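Local coordinates for protein dihydropteroate synthase (Mycobacterium smegmatis, PDB 6OMZ) that probably condenses para-aminobenzoate with 6-hydroxymethyl-7,8-dihydropterin diphosphate to give 7,8-dihydropteroate, the precursor of folates, and is here bound to a pterin monophosphate, at residues 87-92 with 113-118; 135-140 with 183-188. The protein carries 1 engineered substitution. One frame throughout, in Å; residues are numbered along the deposited sequence.

Contact 1: 87-92 with 113-118; sequences PVIREL and LEAGAH
The carbonyl oxygen of A115 rests on the flank of the helix carrying I89 and R90, where R90 CA offers a CA-H...O contact of 3.4 Å to A115 O, with an angle of 146° at the hydrogen. R90 CG and I89 CG2 border the same oxygen at van der Waals distance. The contact joins two successive outer helices of the TIM barrel, 78-93 and 106-114, and it is made by the Schellman motif that ends the second one. In that turn G116, at a positive phi of 122°, returns its N to L113 O over 3.1 Å and reverses the chain towards strand 119-122. The A115 methyl is directed at the helix and settles between two side chains, with A115 CB 3.7 Å from R90 CG and 3.9 Å from I89 CG2. I89 is buried: with chi1 at -65°, CG1 lies beside the backbone N and CG2 anti to it, which brings CG2 to the turn, while the residue also packs on I99, I101 and V64 of the strands. R90 stays at the exposed border and gives the turn its aliphatic stem. On the buried side, I89 CG2 reaches past the glycine to A117, 3.5 Å from A117 N and 4.2 Å from A117 CB.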
loop_
_atom_site.group_PDB
_atom_site.type_symbol
_atom_site.label_atom_id
_atom_site.label_comp_id
_atom_site.label_asym_id
_atom_site.label_seq_id
_atom_site.Cartn_x
_atom_site.Cartn_y
_atom_site.Cartn_z
ATOM N N PRO A 87 8.807 -16.318 7.159
ATOM C CA PRO A 87 7.991 -17.525 7.421
ATOM C C PRO A 87 6.551 -17.370 6.974
ATOM O O PRO A 87 5.927 -18.338 6.520
ATOM C CB PRO A 87 8.080 -17.701 8.946
ATOM C CG PRO A 87 9.299 -16.922 9.365
ATOM C CD PRO A 87 9.370 -15.769 8.410
ATOM N N VAL A 88 6.003 -16.166 7.131
ATOM C CA VAL A 88 4.633 -15.900 6.717
ATOM C C VAL A 88 4.527 -15.968 5.203
ATOM O O VAL A 88 3.604 -16.581 4.654
ATOM C CB VAL A 88 4.180 -14.529 7.257
ATOM C CG1 VAL A 88 2.799 -14.151 6.706
ATOM C CG2 VAL A 88 4.183 -14.533 8.786
ATOM N N ILE A 89 5.474 -15.340 4.510
ATOM C CA ILE A 89 5.459 -15.340 3.054
ATOM C C ILE A 89 5.625 -16.754 2.521
ATOM O O ILE A 89 4.961 -17.143 1.552
ATOM C CB ILE A 89 6.551 -14.390 2.520
ATOM C CG1 ILE A 89 6.227 -12.941 2.918
ATOM C CG2 ILE A 89 6.683 -14.508 0.996
ATOM C CD1 ILE A 89 7.402 -11.965 2.686
ATOM N N ARG A 90 6.514 -17.543 3.132
ATOM C CA ARG A 90 6.722 -18.910 2.659
ATOM C C ARG A 90 5.438 -19.731 2.732
ATOM O O ARG A 90 5.100 -20.460 1.787
ATOM C CB ARG A 90 7.837 -19.598 3.454
ATOM C CG ARG A 90 9.241 -19.362 2.901
ATOM C CD ARG A 90 10.266 -20.295 3.559
ATOM N NE ARG A 90 10.449 -19.982 4.977
ATOM C CZ ARG A 90 11.323 -19.088 5.441
ATOM N NH1 ARG A 90 12.098 -18.413 4.601
ATOM N NH2 ARG A 90 11.419 -18.866 6.747
ATOM N N GLU A 91 4.699 -19.626 3.839
ATOM C CA GLU A 91 3.500 -20.453 3.974
ATOM C C GLU A 91 2.373 -19.977 3.055
ATOM O O GLU A 91 1.634 -20.798 2.494
ATOM C CB GLU A 91 3.052 -20.485 5.434
ATOM C CG GLU A 91 4.140 -20.997 6.360
ATOM C CD GLU A 91 3.651 -21.289 7.763
ATOM O OE1 GLU A 91 2.465 -21.648 7.923
ATOM O OE2 GLU A 91 4.460 -21.160 8.706
ATOM N N LEU A 92 2.231 -18.662 2.872
ATOM C CA LEU A 92 1.179 -18.164 1.989
ATOM C C LEU A 92 1.507 -18.447 0.528
ATOM O O LEU A 92 0.615 -18.769 -0.266
ATOM C CB LEU A 92 0.963 -16.666 2.217
ATOM C CG LEU A 92 0.400 -16.249 3.585
ATOM C CD1 LEU A 92 0.346 -14.735 3.706
ATOM C CD2 LEU A 92 -0.998 -16.856 3.823
ATOM N N LEU A 113 11.553 -12.052 -1.568
ATOM C CA LEU A 113 11.435 -12.661 -2.889
ATOM C C LEU A 113 11.898 -14.113 -2.872
ATOM O O LEU A 113 11.265 -14.984 -3.490
ATOM C CB LEU A 113 12.241 -11.857 -3.914
ATOM C CG LEU A 113 11.713 -10.449 -4.195
ATOM C CD1 LEU A 113 12.645 -9.640 -5.079
ATOM C CD2 LEU A 113 10.327 -10.531 -4.829
ATOM N N GLU A 114 13.022 -14.389 -2.197
ATOM C CA GLU A 114 13.442 -15.776 -2.016
ATOM C C GLU A 114 12.338 -16.605 -1.379
ATOM O O GLU A 114 12.187 -17.793 -1.688
ATOM C CB GLU A 114 14.700 -15.857 -1.150
ATOM C CG GLU A 114 15.930 -15.173 -1.719
ATOM C CD GLU A 114 17.100 -15.248 -0.755
ATOM O OE1 GLU A 114 17.528 -16.380 -0.438
ATOM O OE2 GLU A 114 17.585 -14.185 -0.298
ATOM N N ALA A 115 11.572 -16.004 -0.463
ATOM C CA ALA A 115 10.538 -16.742 0.249
ATOM C C ALA A 115 9.250 -16.903 -0.547
ATOM O O ALA A 115 8.356 -17.624 -0.090
ATOM C CB ALA A 115 10.209 -16.060 1.579
ATOM N N GLY A 116 9.115 -16.236 -1.690
ATOM C CA GLY A 116 7.961 -16.430 -2.552
ATOM C C GLY A 116 7.153 -15.185 -2.851
ATOM O O GLY A 116 6.143 -15.288 -3.562
ATOM N N ALA A 117 7.525 -14.015 -2.335
ATOM C CA ALA A 117 6.850 -12.787 -2.716
ATOM C C ALA A 117 7.077 -12.525 -4.200
ATOM O O ALA A 117 8.117 -12.875 -4.759
ATOM C CB ALA A 117 7.365 -11.604 -1.896
ATOM N N HIS A 118 6.085 -11.917 -4.841
ATOM C CA HIS A 118 6.154 -11.644 -6.274
ATOM C C HIS A 118 6.048 -10.170 -6.631
ATOM O O HIS A 118 6.086 -9.839 -7.820
ATOM C CB HIS A 118 5.056 -12.413 -7.022
ATOM C CG HIS A 118 5.368 -13.864 -7.222
ATOM N ND1 HIS A 118 4.407 -14.793 -7.562
ATOM C CD2 HIS A 118 6.536 -14.547 -7.136
ATOM C CE1 HIS A 118 4.968 -15.985 -7.672
ATOM N NE2 HIS A 118 6.259 -15.863 -7.418
#

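Contact 2: 135-140 with 183-188; sequences VLAEAK and AGVEPE
A Schellman turn closing helix 165-182 of the TIM barrel, with G184 at positive phi, lies against A137 in the last turns of the neighbouring helix 132-139. The A137 methyl points into the turn, where A137 CB meets A183 O at 3.4 Å and the carbonyl carbon of G184 slightly farther off. V185 follows the glycine and leads the chain towards strand 190-193. Its CG2 branch lies against the helix backbone, 3.7 Å from A137 N, and touches L136 CB at 4.0 Å; both V185 and L136 also pack on W143 of strand 143-146, which follows helix 132-139. Towards solvent the contact turns polar. K140, first residue past its helix and itself at positive phi, carries a side chain that bends at its end (chi4 -68°), bringing the ammonium group across to the turn. There one water donates to A137 O at 2.8 Å and to G184 O at 2.7 Å, and accepts from K140 NZ at 3.1 Å. The direct salt bridge from K140 NZ to E186 OE1 is long, at 3.9 Å. With no direct hydrogen bond between the segments, the polar join is made largely through this water, and the charge pair probably adds mainly diffuse attraction.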
loop_
_atom_site.group_PDB
_atom_site.type_symbol
_atom_site.label_atom_id
_atom_site.label_comp_id
_atom_site.label_asym_id
_atom_site.label_seq_id
_atom_site.Cartn_x
_atom_site.Cartn_y
_atom_site.Cartn_z
ATOM N N VAL A 135 18.009 -4.671 -6.972
ATOM C CA VAL A 135 17.282 -5.883 -6.594
ATOM C C VAL A 135 16.119 -6.118 -7.555
ATOM O O VAL A 135 15.939 -7.220 -8.090
ATOM C CB VAL A 135 16.798 -5.786 -5.134
ATOM C CG1 VAL A 135 15.802 -6.895 -4.828
ATOM C CG2 VAL A 135 17.971 -5.855 -4.173
ATOM N N LEU A 136 15.321 -5.076 -7.802
ATOM C CA LEU A 136 14.160 -5.216 -8.682
ATOM C C LEU A 136 14.571 -5.456 -10.130
ATOM O O LEU A 136 13.927 -6.239 -10.834
ATOM C CB LEU A 136 13.261 -3.978 -8.596
ATOM C CG LEU A 136 12.179 -4.012 -7.506
ATOM C CD1 LEU A 136 11.209 -5.171 -7.760
ATOM C CD2 LEU A 136 12.807 -4.113 -6.122
ATOM N N ALA A 137 15.616 -4.772 -10.607
ATOM C CA ALA A 137 16.054 -4.979 -11.988
ATOM C C ALA A 137 16.458 -6.430 -12.224
ATOM O O ALA A 137 16.172 -7.002 -13.286
ATOM C CB ALA A 137 17.214 -4.043 -12.325
ATOM N N GLU A 138 17.130 -7.039 -11.244
ATOM C CA GLU A 138 17.539 -8.435 -11.363
ATOM C C GLU A 138 16.346 -9.377 -11.243
ATOM O O GLU A 138 16.239 -10.356 -11.997
ATOM C CB GLU A 138 18.585 -8.758 -10.288
ATOM C CG GLU A 138 19.368 -10.057 -10.510
ATOM C CD GLU A 138 18.571 -11.322 -10.200
ATOM O OE1 GLU A 138 17.673 -11.279 -9.324
ATOM O OE2 GLU A 138 18.845 -12.364 -10.843
ATOM N N ALA A 139 15.439 -9.107 -10.296
ATOM C CA ALA A 139 14.376 -10.063 -9.992
ATOM C C ALA A 139 13.277 -10.072 -11.049
ATOM O O ALA A 139 12.582 -11.085 -11.206
ATOM C CB ALA A 139 13.781 -9.763 -8.615
ATOM N N LYS A 140 13.098 -8.964 -11.767
ATOM C CA LYS A 140 12.108 -8.861 -12.841
ATOM C C LYS A 140 10.689 -9.139 -12.336
ATOM O O LYS A 140 9.924 -9.903 -12.932
ATOM C CB LYS A 140 12.485 -9.777 -14.009
ATOM C CG LYS A 140 13.793 -9.353 -14.693
ATOM C CD LYS A 140 14.044 -10.128 -15.973
ATOM C CE LYS A 140 15.135 -9.468 -16.798
ATOM N NZ LYS A 140 14.684 -8.146 -17.343
ATOM N N ALA A 183 17.930 2.148 -14.137
ATOM C CA ALA A 183 18.581 1.058 -13.424
ATOM C C ALA A 183 18.315 -0.310 -14.043
ATOM O O ALA A 183 18.887 -1.299 -13.572
ATOM C CB ALA A 183 18.122 1.053 -11.963
ATOM N N GLY A 184 17.459 -0.404 -15.062
ATOM C CA GLY A 184 17.209 -1.662 -15.748
ATOM C C GLY A 184 15.880 -2.320 -15.427
ATOM O O GLY A 184 15.631 -3.437 -15.892
ATOM N N VAL A 185 15.019 -1.680 -14.641
ATOM C CA VAL A 185 13.672 -2.200 -14.445
ATOM C C VAL A 185 12.856 -1.941 -15.704
ATOM O O VAL A 185 12.929 -0.857 -16.300
ATOM C CB VAL A 185 13.024 -1.553 -13.206
ATOM C CG1 VAL A 185 11.590 -2.063 -13.013
ATOM C CG2 VAL A 185 13.847 -1.857 -11.966
ATOM N N GLU A 186 12.087 -2.939 -16.135
ATOM C CA GLU A 186 11.283 -2.743 -17.335
ATOM C C GLU A 186 10.099 -1.836 -17.011
ATOM O O GLU A 186 9.474 -1.984 -15.954
ATOM C CB GLU A 186 10.789 -4.074 -17.901
ATOM C CG GLU A 186 11.906 -5.055 -18.281
ATOM C CD GLU A 186 12.704 -4.633 -19.509
ATOM O OE1 GLU A 186 13.765 -5.246 -19.762
ATOM O OE2 GLU A 186 12.275 -3.699 -20.224
ATOM N N PRO A 187 9.790 -0.870 -17.879
ATOM C CA PRO A 187 8.707 0.083 -17.565
ATOM C C PRO A 187 7.386 -0.594 -17.257
ATOM O O PRO A 187 6.637 -0.120 -16.393
ATOM C CB PRO A 187 8.614 0.938 -18.840
ATOM C CG PRO A 187 9.912 0.751 -19.539
ATOM C CD PRO A 187 10.401 -0.622 -19.197
ATOM N N GLU A 188 7.101 -1.718 -17.924
ATOM C CA GLU A 188 5.840 -2.410 -17.700
ATOM C C GLU A 188 5.701 -2.951 -16.279
ATOM O O GLU A 188 4.588 -3.294 -15.879
ATOM C CB GLU A 188 5.686 -3.559 -18.700
ATOM C CG GLU A 188 5.605 -3.132 -20.169
ATOM C CD GLU A 188 6.960 -2.840 -20.798
ATOM O OE1 GLU A 188 8.003 -3.042 -20.136
ATOM O OE2 GLU A 188 6.978 -2.406 -21.971
HETATM O O HOH W 1 14.575 -5.841 -15.341
HETATM O O HOH W 2 12.486 -8.191 -18.562
#

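Both contacts set a Schellman turn at the end of one barrel helix against the helix before it, and both are partly buried. In each, buried residues face the strands (I89 and A117; L136 and V185), while R90 and K140 form the exposed border. In contact 1 the turn supplies the alanine methyl; in contact 2 the helix does. Contact 1 has no hydrogen bond or charge pair across it, its closest polar approach being a CA-H...O contact, whereas contact 2 adds water and a long charge pair. The two share no segment, yet they meet: L113 CD1 packs on A139 CB at 3.7 Å, so helix 106-114 connects contact 1 to helix 132-139 of contact 2.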